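Local structure of L-lysine 6-oxidase (Marinomonas mediterranea, 3WEU) at residues E101-L106 / S115-P120; W121-K126 / G213-Y218; K470-K475 / P485-C490. The protein oxidises the epsilon-amino group of L-lysine with molecular oxygen, using a built-in cysteine tryptophylquinone cofactor, and kills bacteria through the hydrogen peroxide it releases. One frame throughout, in Å; residues are numbered along the deposited sequence.

Both segments of interaction 1 and the first segment of interaction 2 share the long loop between strand 80-91 and helix 129-134: 115-120 runs directly into 121-126, and the two centres are about 17 Å apart. Interaction 3 belongs to the C-terminal family region and meets both. L106 CD1 packs on C490 O at 3.7 Å, and the W121 ring atom CH2 lies 3.7 Å from E486 CB, although the centre of interaction 3 is about 19 and 22 Å from those of interactions 1 and 2. These two touches bring the N-terminal-region loop against 485-490. None includes the cofactor residues C516 and W581; the sulfate at R122 probably comes from the crystallisation liquor.

Interaction 1: residues E101-L106 / S115-P120; sequences ELNGNL and SARGVP
N103 and R117, the closest pair with CA atoms 6.4 Å apart, each sit inside a beta turn: a type II turn from L102 to N105, closed by N105 N to L102 O, and a type I turn from S115 to G118, closed by G118 N to S115 O. The two side chains cross at about a right angle. N103 OD1 rests against the aliphatic part of the arginine, 3.2 Å from R117 CG. The same oxygen is 3.3 Å from R117 NE, but the angle is too poor for a hydrogen bond and the amide and guanidinium planes are 72° apart. A water joins them instead, hydrogen-bonded to N103 OD1 at 2.7 Å, while R117 NH2 gives it only a weak bond. Bends at chi2 (-51°) and chi3 curl CG, CD and NE of the arginine round N103 OD1. Its stronger partners lie elsewhere: NH1 forms a salt bridge with D396 and NE bonds N112 OD1. The N103 amide is likewise held from its other end, ND2 donating to R100 O and N397 OD1. Beside the polar pair, V119 CG2 packs on N103 CB at 3.9 Å. The motif is two beta turns of one irregular loop, buried and packed side chain to side chain, with N112 linking them: its ND2 bonds L102 O and its OD1 bonds R117 NE.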
loop_
_atom_site.group_PDB
_atom_site.type_symbol
_atom_site.label_atom_id
_atom_site.label_comp_id
_atom_site.label_asym_id
_atom_site.label_seq_id
_atom_site.Cartn_x
_atom_site.Cartn_y
_atom_site.Cartn_z
ATOM N N GLU A 101 -5.670 0.972 -25.246
ATOM C CA GLU A 101 -6.554 0.461 -26.208
ATOM C C GLU A 101 -6.147 0.837 -27.629
ATOM O O GLU A 101 -5.008 0.546 -28.042
ATOM C CB GLU A 101 -7.982 0.846 -25.819
ATOM C CG GLU A 101 -8.354 0.388 -24.430
ATOM C CD GLU A 101 -7.844 1.310 -23.310
ATOM O OE1 GLU A 101 -8.094 2.542 -23.338
ATOM O OE2 GLU A 101 -7.161 0.768 -22.436
ATOM N N LEU A 102 -7.038 1.471 -28.383
ATOM C CA LEU A 102 -6.795 1.678 -29.788
ATOM C C LEU A 102 -5.997 2.939 -30.110
ATOM O O LEU A 102 -5.652 3.176 -31.289
ATOM C CB LEU A 102 -8.082 1.710 -30.545
ATOM C CG LEU A 102 -8.767 0.457 -31.050
ATOM C CD1 LEU A 102 -7.991 -0.757 -31.486
ATOM C CD2 LEU A 102 -10.223 0.227 -30.822
ATOM N N ASN A 103 -5.637 3.689 -29.063
ATOM C CA ASN A 103 -4.822 4.904 -29.312
ATOM C C ASN A 103 -3.484 4.464 -29.792
ATOM O O ASN A 103 -2.825 3.560 -29.196
ATOM C CB ASN A 103 -4.694 5.736 -28.063
ATOM C CG ASN A 103 -6.037 6.382 -27.661
ATOM O OD1 ASN A 103 -6.553 7.306 -28.322
ATOM N ND2 ASN A 103 -6.645 5.816 -26.665
ATOM N N GLY A 104 -3.038 5.117 -30.858
ATOM C CA GLY A 104 -1.783 4.752 -31.456
ATOM C C GLY A 104 -1.919 3.945 -32.688
ATOM O O GLY A 104 -0.969 3.805 -33.416
ATOM N N ASN A 105 -3.119 3.419 -32.939
ATOM C CA ASN A 105 -3.391 2.569 -34.118
ATOM C C ASN A 105 -3.724 3.406 -35.355
ATOM O O ASN A 105 -4.806 4.045 -35.459
ATOM C CB ASN A 105 -4.544 1.602 -33.776
ATOM C CG ASN A 105 -4.824 0.577 -34.859
ATOM O OD1 ASN A 105 -4.460 0.713 -36.016
ATOM N ND2 ASN A 105 -5.585 -0.455 -34.461
ATOM N N LEU A 106 -2.818 3.366 -36.320
ATOM C CA LEU A 106 -2.861 4.261 -37.486
ATOM C C LEU A 106 -3.854 3.825 -38.532
ATOM O O LEU A 106 -4.120 4.543 -39.498
ATOM C CB LEU A 106 -1.453 4.448 -38.078
ATOM C CG LEU A 106 -0.492 5.173 -37.167
ATOM C CD1 LEU A 106 0.947 5.137 -37.576
ATOM C CD2 LEU A 106 -0.934 6.602 -37.059
ATOM N N SER A 115 1.271 10.274 -30.739
ATOM C CA SER A 115 1.459 11.754 -30.439
ATOM C C SER A 115 0.183 12.531 -30.450
ATOM O O SER A 115 -0.085 13.279 -29.570
ATOM C CB SER A 115 2.333 12.420 -31.483
ATOM O OG SER A 115 3.612 11.888 -31.258
ATOM N N ALA A 116 -0.611 12.390 -31.470
ATOM C CA ALA A 116 -1.870 13.088 -31.439
ATOM C C ALA A 116 -2.731 12.775 -30.248
ATOM O O ALA A 116 -3.533 13.616 -29.859
ATOM C CB ALA A 116 -2.631 12.866 -32.721
ATOM N N ARG A 117 -2.649 11.561 -29.691
ATOM C CA ARG A 117 -3.487 11.165 -28.590
ATOM C C ARG A 117 -2.854 11.416 -27.255
ATOM O O ARG A 117 -3.431 11.085 -26.217
ATOM C CB ARG A 117 -3.854 9.661 -28.718
ATOM C CG ARG A 117 -4.676 9.311 -29.944
ATOM C CD ARG A 117 -5.879 10.178 -30.091
ATOM N NE ARG A 117 -6.977 9.507 -30.715
ATOM C CZ ARG A 117 -8.172 10.060 -30.837
ATOM N NH1 ARG A 117 -8.289 11.337 -30.592
ATOM N NH2 ARG A 117 -9.200 9.372 -31.309
ATOM N N GLY A 118 -1.646 11.972 -27.238
ATOM C CA GLY A 118 -0.998 12.250 -25.974
ATOM C C GLY A 118 -0.621 11.014 -25.159
ATOM O O GLY A 118 -0.560 11.059 -23.929
ATOM N N VAL A 119 -0.388 9.884 -25.817
ATOM C CA VAL A 119 -0.102 8.678 -25.029
ATOM C C VAL A 119 1.267 8.782 -24.338
ATOM O O VAL A 119 2.240 9.042 -24.963
ATOM C CB VAL A 119 -0.143 7.409 -25.898
ATOM C CG1 VAL A 119 -0.017 6.155 -25.033
ATOM C CG2 VAL A 119 -1.449 7.332 -26.631
ATOM N N PRO A 120 1.334 8.526 -23.056
ATOM C CA PRO A 120 2.649 8.612 -22.440
ATOM C C PRO A 120 3.581 7.426 -22.648
ATOM O O PRO A 120 3.131 6.270 -22.875
ATOM C CB PRO A 120 2.348 8.751 -20.959
ATOM C CG PRO A 120 1.014 8.215 -20.756
ATOM C CD PRO A 120 0.270 8.260 -22.086
HETATM O O HOH W 1 -8.596 6.656 -29.938
#

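Interaction 2: residues W121-K126 / G213-Y218; sequences WRNASK and GGDDWY. With SO4 (sulfate ion), chain C.
This is a small polar contact, partly buried, in which N123 bridges the loop ahead of helix 129-134 to the D215-D216 loop leading into strand 217-219, an edge strand of a three-stranded antiparallel sheet within this chain. N123 opens a type I beta turn that ends at K126. Its OD1 accepts from D216 N at 2.8 Å, in the carbonyl plane and on a lone pair, though the angle at the hydrogen is a bent 137°. With CG beside its own backbone N (chi1 -64°), the amide reaches toward the D216 backbone. ND2 donates to A94 O and to a water that W217 N also meets. Two further waters serve D215 OD1: one, 2.5 Å from it, takes N123 N, the other A124 N. Within segment 213-218, Y218 OH donates to D216 OD1 at 2.6 Å, nearly along the D216 C-O axis. The sulfate sits at the R122 guanidinium edge, in its plane, NE to O2 and NH2 to O4, both at 2.9 Å; NH1 bonds K93 O and K503 O, and NH2 also M505 O. With both ends of the N123 amide engaged, its rotation is fixed, whereas the D215 carboxylate reaches the N123 and A124 backbone N atoms through water.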
loop_
_atom_site.group_PDB
_atom_site.type_symbol
_atom_site.label_atom_id
_atom_site.label_comp_id
_atom_site.label_asym_id
_atom_site.label_seq_id
_atom_site.Cartn_x
_atom_site.Cartn_y
_atom_site.Cartn_z
ATOM N N TRP A 121 4.873 7.691 -22.515
ATOM C CA TRP A 121 5.876 6.658 -22.619
ATOM C C TRP A 121 5.861 5.923 -21.339
ATOM O O TRP A 121 5.658 6.545 -20.296
ATOM C CB TRP A 121 7.274 7.280 -22.777
ATOM C CG TRP A 121 7.519 7.880 -24.069
ATOM C CD1 TRP A 121 7.586 9.218 -24.334
ATOM C CD2 TRP A 121 7.667 7.208 -25.342
ATOM N NE1 TRP A 121 7.804 9.419 -25.688
ATOM C CE2 TRP A 121 7.895 8.198 -26.319
ATOM C CE3 TRP A 121 7.682 5.871 -25.738
ATOM C CZ2 TRP A 121 8.086 7.891 -27.692
ATOM C CZ3 TRP A 121 7.900 5.563 -27.108
ATOM C CH2 TRP A 121 8.135 6.565 -28.053
ATOM N N ARG A 122 6.085 4.594 -21.358
ATOM C CA ARG A 122 6.443 3.889 -20.152
ATOM C C ARG A 122 7.790 4.428 -19.602
ATOM O O ARG A 122 8.587 4.896 -20.376
ATOM C CB ARG A 122 6.547 2.395 -20.404
ATOM C CG ARG A 122 5.181 1.752 -20.621
ATOM C CD ARG A 122 5.376 0.393 -21.338
ATOM N NE ARG A 122 4.102 -0.328 -21.437
ATOM C CZ ARG A 122 3.848 -1.266 -22.343
ATOM N NH1 ARG A 122 4.828 -1.723 -23.154
ATOM N NH2 ARG A 122 2.635 -1.841 -22.336
ATOM N N ASN A 123 7.992 4.367 -18.292
ATOM C CA ASN A 123 9.255 4.855 -17.660
ATOM C C ASN A 123 9.546 6.287 -18.155
ATOM O O ASN A 123 10.613 6.605 -18.728
ATOM C CB ASN A 123 10.376 3.929 -17.997
ATOM C CG ASN A 123 10.127 2.536 -17.383
ATOM O OD1 ASN A 123 10.113 2.376 -16.187
ATOM N ND2 ASN A 123 9.901 1.538 -18.248
ATOM N N ALA A 124 8.531 7.114 -17.933
ATOM C CA ALA A 124 8.441 8.463 -18.538
ATOM C C ALA A 124 9.527 9.458 -18.025
ATOM O O ALA A 124 9.835 10.416 -18.698
ATOM C CB ALA A 124 7.042 9.019 -18.285
ATOM N N SER A 125 10.119 9.177 -16.879
ATOM C CA SER A 125 11.210 9.989 -16.344
ATOM C C SER A 125 12.495 9.780 -17.161
ATOM O O SER A 125 13.357 10.636 -17.180
ATOM C CB SER A 125 11.392 9.694 -14.862
ATOM O OG SER A 125 12.125 8.512 -14.677
ATOM N N LYS A 126 12.579 8.721 -17.964
ATOM C CA LYS A 126 13.671 8.576 -18.897
ATOM C C LYS A 126 13.298 9.188 -20.210
ATOM O O LYS A 126 12.432 8.680 -20.925
ATOM C CB LYS A 126 14.035 7.104 -19.085
ATOM C CG LYS A 126 14.465 6.378 -17.809
ATOM C CD LYS A 126 15.699 7.048 -17.216
ATOM C CE LYS A 126 16.661 6.044 -16.614
ATOM N NZ LYS A 126 15.941 5.544 -15.439
ATOM N N GLY A 213 2.483 2.499 -9.152
ATOM C CA GLY A 213 3.470 1.362 -9.235
ATOM C C GLY A 213 3.605 0.782 -10.644
ATOM O O GLY A 213 2.727 0.964 -11.440
ATOM N N GLY A 214 4.704 0.126 -10.990
ATOM C CA GLY A 214 4.771 -0.531 -12.295
ATOM C C GLY A 214 5.882 -0.082 -13.203
ATOM O O GLY A 214 6.209 -0.771 -14.191
ATOM N N ASP A 215 6.490 1.078 -12.894
ATOM C CA ASP A 215 7.714 1.490 -13.588
ATOM C C ASP A 215 8.840 0.534 -13.305
ATOM O O ASP A 215 8.871 -0.118 -12.262
ATOM C CB ASP A 215 8.153 2.898 -13.137
ATOM C CG ASP A 215 7.308 3.993 -13.732
ATOM O OD1 ASP A 215 6.631 3.822 -14.777
ATOM O OD2 ASP A 215 7.312 5.072 -13.136
ATOM N N ASP A 216 9.740 0.429 -14.268
ATOM C CA ASP A 216 11.021 -0.257 -14.111
ATOM C C ASP A 216 10.761 -1.757 -13.853
ATOM O O ASP A 216 11.384 -2.423 -12.984
ATOM C CB ASP A 216 11.867 0.443 -12.989
ATOM C CG ASP A 216 13.348 0.080 -13.022
ATOM O OD1 ASP A 216 13.888 -0.376 -14.056
ATOM O OD2 ASP A 216 14.026 0.329 -12.000
ATOM N N TRP A 217 9.817 -2.270 -14.649
ATOM C CA TRP A 217 9.477 -3.682 -14.707
ATOM C C TRP A 217 9.807 -4.257 -16.059
ATOM O O TRP A 217 9.770 -3.573 -17.141
ATOM C CB TRP A 217 7.942 -3.898 -14.447
ATOM C CG TRP A 217 7.709 -4.154 -13.022
ATOM C CD1 TRP A 217 7.703 -3.223 -12.041
ATOM C CD2 TRP A 217 7.555 -5.414 -12.367
ATOM N NE1 TRP A 217 7.548 -3.816 -10.825
ATOM C CE2 TRP A 217 7.465 -5.161 -10.994
ATOM C CE3 TRP A 217 7.503 -6.733 -12.799
ATOM C CZ2 TRP A 217 7.292 -6.176 -10.064
ATOM C CZ3 TRP A 217 7.342 -7.711 -11.873
ATOM C CH2 TRP A 217 7.221 -7.440 -10.543
ATOM N N TYR A 218 10.035 -5.574 -16.039
ATOM C CA TYR A 218 10.512 -6.297 -17.221
ATOM C C TYR A 218 9.959 -7.704 -17.269
ATOM O O TYR A 218 9.738 -8.289 -16.228
ATOM C CB TYR A 218 12.085 -6.389 -17.195
ATOM C CG TYR A 218 12.691 -5.037 -17.084
ATOM C CD1 TYR A 218 12.985 -4.286 -18.213
ATOM C CD2 TYR A 218 12.871 -4.466 -15.832
ATOM C CE1 TYR A 218 13.463 -2.991 -18.080
ATOM C CE2 TYR A 218 13.303 -3.175 -15.705
ATOM C CZ TYR A 218 13.589 -2.453 -16.819
ATOM O OH TYR A 218 14.021 -1.175 -16.577
HETATM S S SO4 C . 1.099 0.147 -19.286
HETATM O O1 SO4 C . 0.527 1.518 -19.024
HETATM O O2 SO4 C . 2.591 0.320 -19.034
HETATM O O3 SO4 C . 0.571 -0.842 -18.277
HETATM O O4 SO4 C . 0.755 -0.425 -20.663
HETATM O O HOH W 2 8.959 -1.001 -17.128
HETATM O O HOH W 3 6.095 2.603 -16.835
HETATM O O HOH W 4 6.327 6.287 -16.137
#

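Interaction 3: residues K470-K475 / P485-C490; sequences KHYQDK and PERDEC
Y472 and R487 make a stacked cation-pi pair, and this carries the contact between segments 470-475 and 485-490. The guanidinium lies flat on the phenol ring, its plane tilted by 21° and its centre 3.6 Å from that of the ring. R487 CZ stands 12° off the ring normal, so the charge is placed almost squarely over the pi face. NH2 slides toward the CB side of the ring and comes within 3.2 Å of Y472 CD1, while NE lies over the ring centre.

Apolar contacts extend the stack. R487 CD points a CH-pi contact at the same face, 4.2 Å from the ring centroid. The extended chain from CG to NE, with CG anti to the backbone N (chi1 177°), spans the gap between backbones whose nearest CA atoms, Y472 and E489, are 8.4 Å apart. Q473 CG borders the opposite face of the Y472 ring near its rim, 3.4 Å above the plane.

Polar bonds fix the arginine from outside the pair: NH2 donates to T494 OG1 and G495 O, and NH1 forms a long, weak ion pair with D500. These partners would steady the guanidinium's rotation while its face stays against the tyrosine.

Each loop carrying a stacking residue leads into an N-capped helix. D488 is the N-cap of helix 489-492, its OD1 accepting from C490 N at 2.8 Å from above the carboxylate plane and also paired with R504. D474 is the N-cap of helix 475-481, its OD1 accepting from Y477 N. The stack is thus an arginine-aromatic cation-pi pair that joins the loop before helix 475-481 to the one before helix 489-492, within the C-terminal family region.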
loop_
_atom_site.group_PDB
_atom_site.type_symbol
_atom_site.label_atom_id
_atom_site.label_comp_id
_atom_site.label_asym_id
_atom_site.label_seq_id
_atom_site.Cartn_x
_atom_site.Cartn_y
_atom_site.Cartn_z
ATOM N N LYS A 470 8.152 -7.387 -42.930
ATOM C CA LYS A 470 9.228 -6.581 -43.509
ATOM C C LYS A 470 10.243 -6.244 -42.490
ATOM O O LYS A 470 9.923 -5.778 -41.400
ATOM C CB LYS A 470 8.582 -5.261 -44.016
ATOM C CG LYS A 470 9.562 -4.366 -44.806
ATOM C CD LYS A 470 8.896 -3.028 -45.111
ATOM C CE LYS A 470 8.028 -3.029 -46.355
ATOM N NZ LYS A 470 6.851 -2.113 -46.204
ATOM N N HIS A 471 11.511 -6.446 -42.813
ATOM C CA HIS A 471 12.571 -6.168 -41.934
ATOM C C HIS A 471 13.111 -4.739 -42.188
ATOM O O HIS A 471 13.280 -4.333 -43.335
ATOM C CB HIS A 471 13.739 -7.114 -42.227
ATOM C CG HIS A 471 13.507 -8.520 -41.806
ATOM N ND1 HIS A 471 14.506 -9.299 -41.259
ATOM C CD2 HIS A 471 12.420 -9.329 -41.928
ATOM C CE1 HIS A 471 14.046 -10.512 -41.011
ATOM N NE2 HIS A 471 12.776 -10.562 -41.405
ATOM N N TYR A 472 13.302 -4.004 -41.131
ATOM C CA TYR A 472 14.019 -2.739 -41.161
ATOM C C TYR A 472 15.511 -3.041 -40.928
ATOM O O TYR A 472 15.874 -3.554 -39.903
ATOM C CB TYR A 472 13.565 -1.886 -40.072
ATOM C CG TYR A 472 14.183 -0.493 -39.988
ATOM C CD1 TYR A 472 13.986 0.447 -40.997
ATOM C CD2 TYR A 472 14.900 -0.125 -38.866
ATOM C CE1 TYR A 472 14.511 1.729 -40.874
ATOM C CE2 TYR A 472 15.428 1.139 -38.726
ATOM C CZ TYR A 472 15.217 2.048 -39.728
ATOM O OH TYR A 472 15.750 3.268 -39.541
ATOM N N GLN A 473 16.338 -2.750 -41.892
ATOM C CA GLN A 473 17.817 -2.943 -41.742
ATOM C C GLN A 473 18.268 -4.352 -41.454
ATOM O O GLN A 473 17.551 -5.341 -41.599
ATOM C CB GLN A 473 18.355 -2.056 -40.591
ATOM C CG GLN A 473 17.897 -0.609 -40.510
ATOM C CD GLN A 473 18.985 0.378 -40.901
ATOM O OE1 GLN A 473 19.909 0.040 -41.613
ATOM N NE2 GLN A 473 18.885 1.596 -40.414
ATOM N N ASP A 474 19.485 -4.459 -40.921
ATOM C CA ASP A 474 20.190 -5.723 -40.940
ATOM C C ASP A 474 21.226 -5.769 -39.829
ATOM O O ASP A 474 21.386 -4.815 -39.024
ATOM C CB ASP A 474 20.853 -5.921 -42.298
ATOM C CG ASP A 474 21.990 -4.909 -42.538
ATOM O OD1 ASP A 474 22.429 -4.154 -41.623
ATOM O OD2 ASP A 474 22.442 -4.868 -43.681
ATOM N N LYS A 475 21.853 -6.952 -39.695
ATOM C CA LYS A 475 22.708 -7.230 -38.566
ATOM C C LYS A 475 23.803 -6.138 -38.446
ATOM O O LYS A 475 24.041 -5.598 -37.371
ATOM C CB LYS A 475 23.363 -8.634 -38.705
ATOM C CG LYS A 475 24.486 -8.854 -37.730
ATOM C CD LYS A 475 24.996 -10.300 -37.760
ATOM C CE LYS A 475 25.975 -10.572 -36.624
ATOM N NZ LYS A 475 27.197 -9.691 -36.701
ATOM N N PRO A 485 14.581 3.016 -29.896
ATOM C CA PRO A 485 13.485 2.849 -28.911
ATOM C C PRO A 485 12.146 3.527 -29.276
ATOM O O PRO A 485 11.045 2.976 -29.058
ATOM C CB PRO A 485 14.093 3.436 -27.612
ATOM C CG PRO A 485 15.246 4.300 -28.074
ATOM C CD PRO A 485 15.810 3.544 -29.250
ATOM N N GLU A 486 12.219 4.672 -29.930
ATOM C CA GLU A 486 11.019 5.458 -30.158
ATOM C C GLU A 486 10.413 5.202 -31.523
ATOM O O GLU A 486 9.356 5.715 -31.813
ATOM C CB GLU A 486 11.290 6.970 -29.908
ATOM C CG GLU A 486 12.373 7.595 -30.694
ATOM C CD GLU A 486 13.743 7.319 -30.051
ATOM O OE1 GLU A 486 14.198 8.007 -29.037
ATOM O OE2 GLU A 486 14.343 6.380 -30.584
ATOM N N ARG A 487 11.032 4.372 -32.358
ATOM C CA ARG A 487 10.597 4.189 -33.730
ATOM C C ARG A 487 9.311 3.343 -33.797
ATOM O O ARG A 487 9.297 2.196 -33.321
ATOM C CB ARG A 487 11.666 3.494 -34.570
ATOM C CG ARG A 487 11.273 3.207 -35.988
ATOM C CD ARG A 487 12.400 2.623 -36.817
ATOM N NE ARG A 487 12.030 2.355 -38.196
ATOM C CZ ARG A 487 11.358 1.270 -38.572
ATOM N NH1 ARG A 487 10.995 0.384 -37.623
ATOM N NH2 ARG A 487 11.032 1.065 -39.834
ATOM N N ASP A 488 8.275 3.903 -34.401
ATOM C CA ASP A 488 7.070 3.150 -34.729
ATOM C C ASP A 488 7.143 2.638 -36.156
ATOM O O ASP A 488 7.036 3.363 -37.125
ATOM C CB ASP A 488 5.848 4.014 -34.549
ATOM C CG ASP A 488 4.541 3.214 -34.676
ATOM O OD1 ASP A 488 4.605 2.019 -35.047
ATOM O OD2 ASP A 488 3.482 3.770 -34.386
ATOM N N GLU A 489 7.334 1.327 -36.293
ATOM C CA GLU A 489 7.299 0.696 -37.565
ATOM C C GLU A 489 6.044 0.910 -38.353
ATOM O O GLU A 489 6.051 0.863 -39.601
ATOM C CB GLU A 489 7.518 -0.796 -37.363
ATOM C CG GLU A 489 6.348 -1.555 -36.676
ATOM C CD GLU A 489 6.152 -1.269 -35.186
ATOM O OE1 GLU A 489 6.957 -0.570 -34.476
ATOM O OE2 GLU A 489 5.145 -1.828 -34.657
ATOM N N CYS A 490 4.910 1.099 -37.660
ATOM C CA CYS A 490 3.680 1.466 -38.400
ATOM C C CYS A 490 3.655 2.884 -38.974
ATOM O O CYS A 490 2.970 3.118 -39.951
ATOM C CB CYS A 490 2.466 1.315 -37.511
ATOM S SG CYS A 490 2.252 -0.451 -37.030
#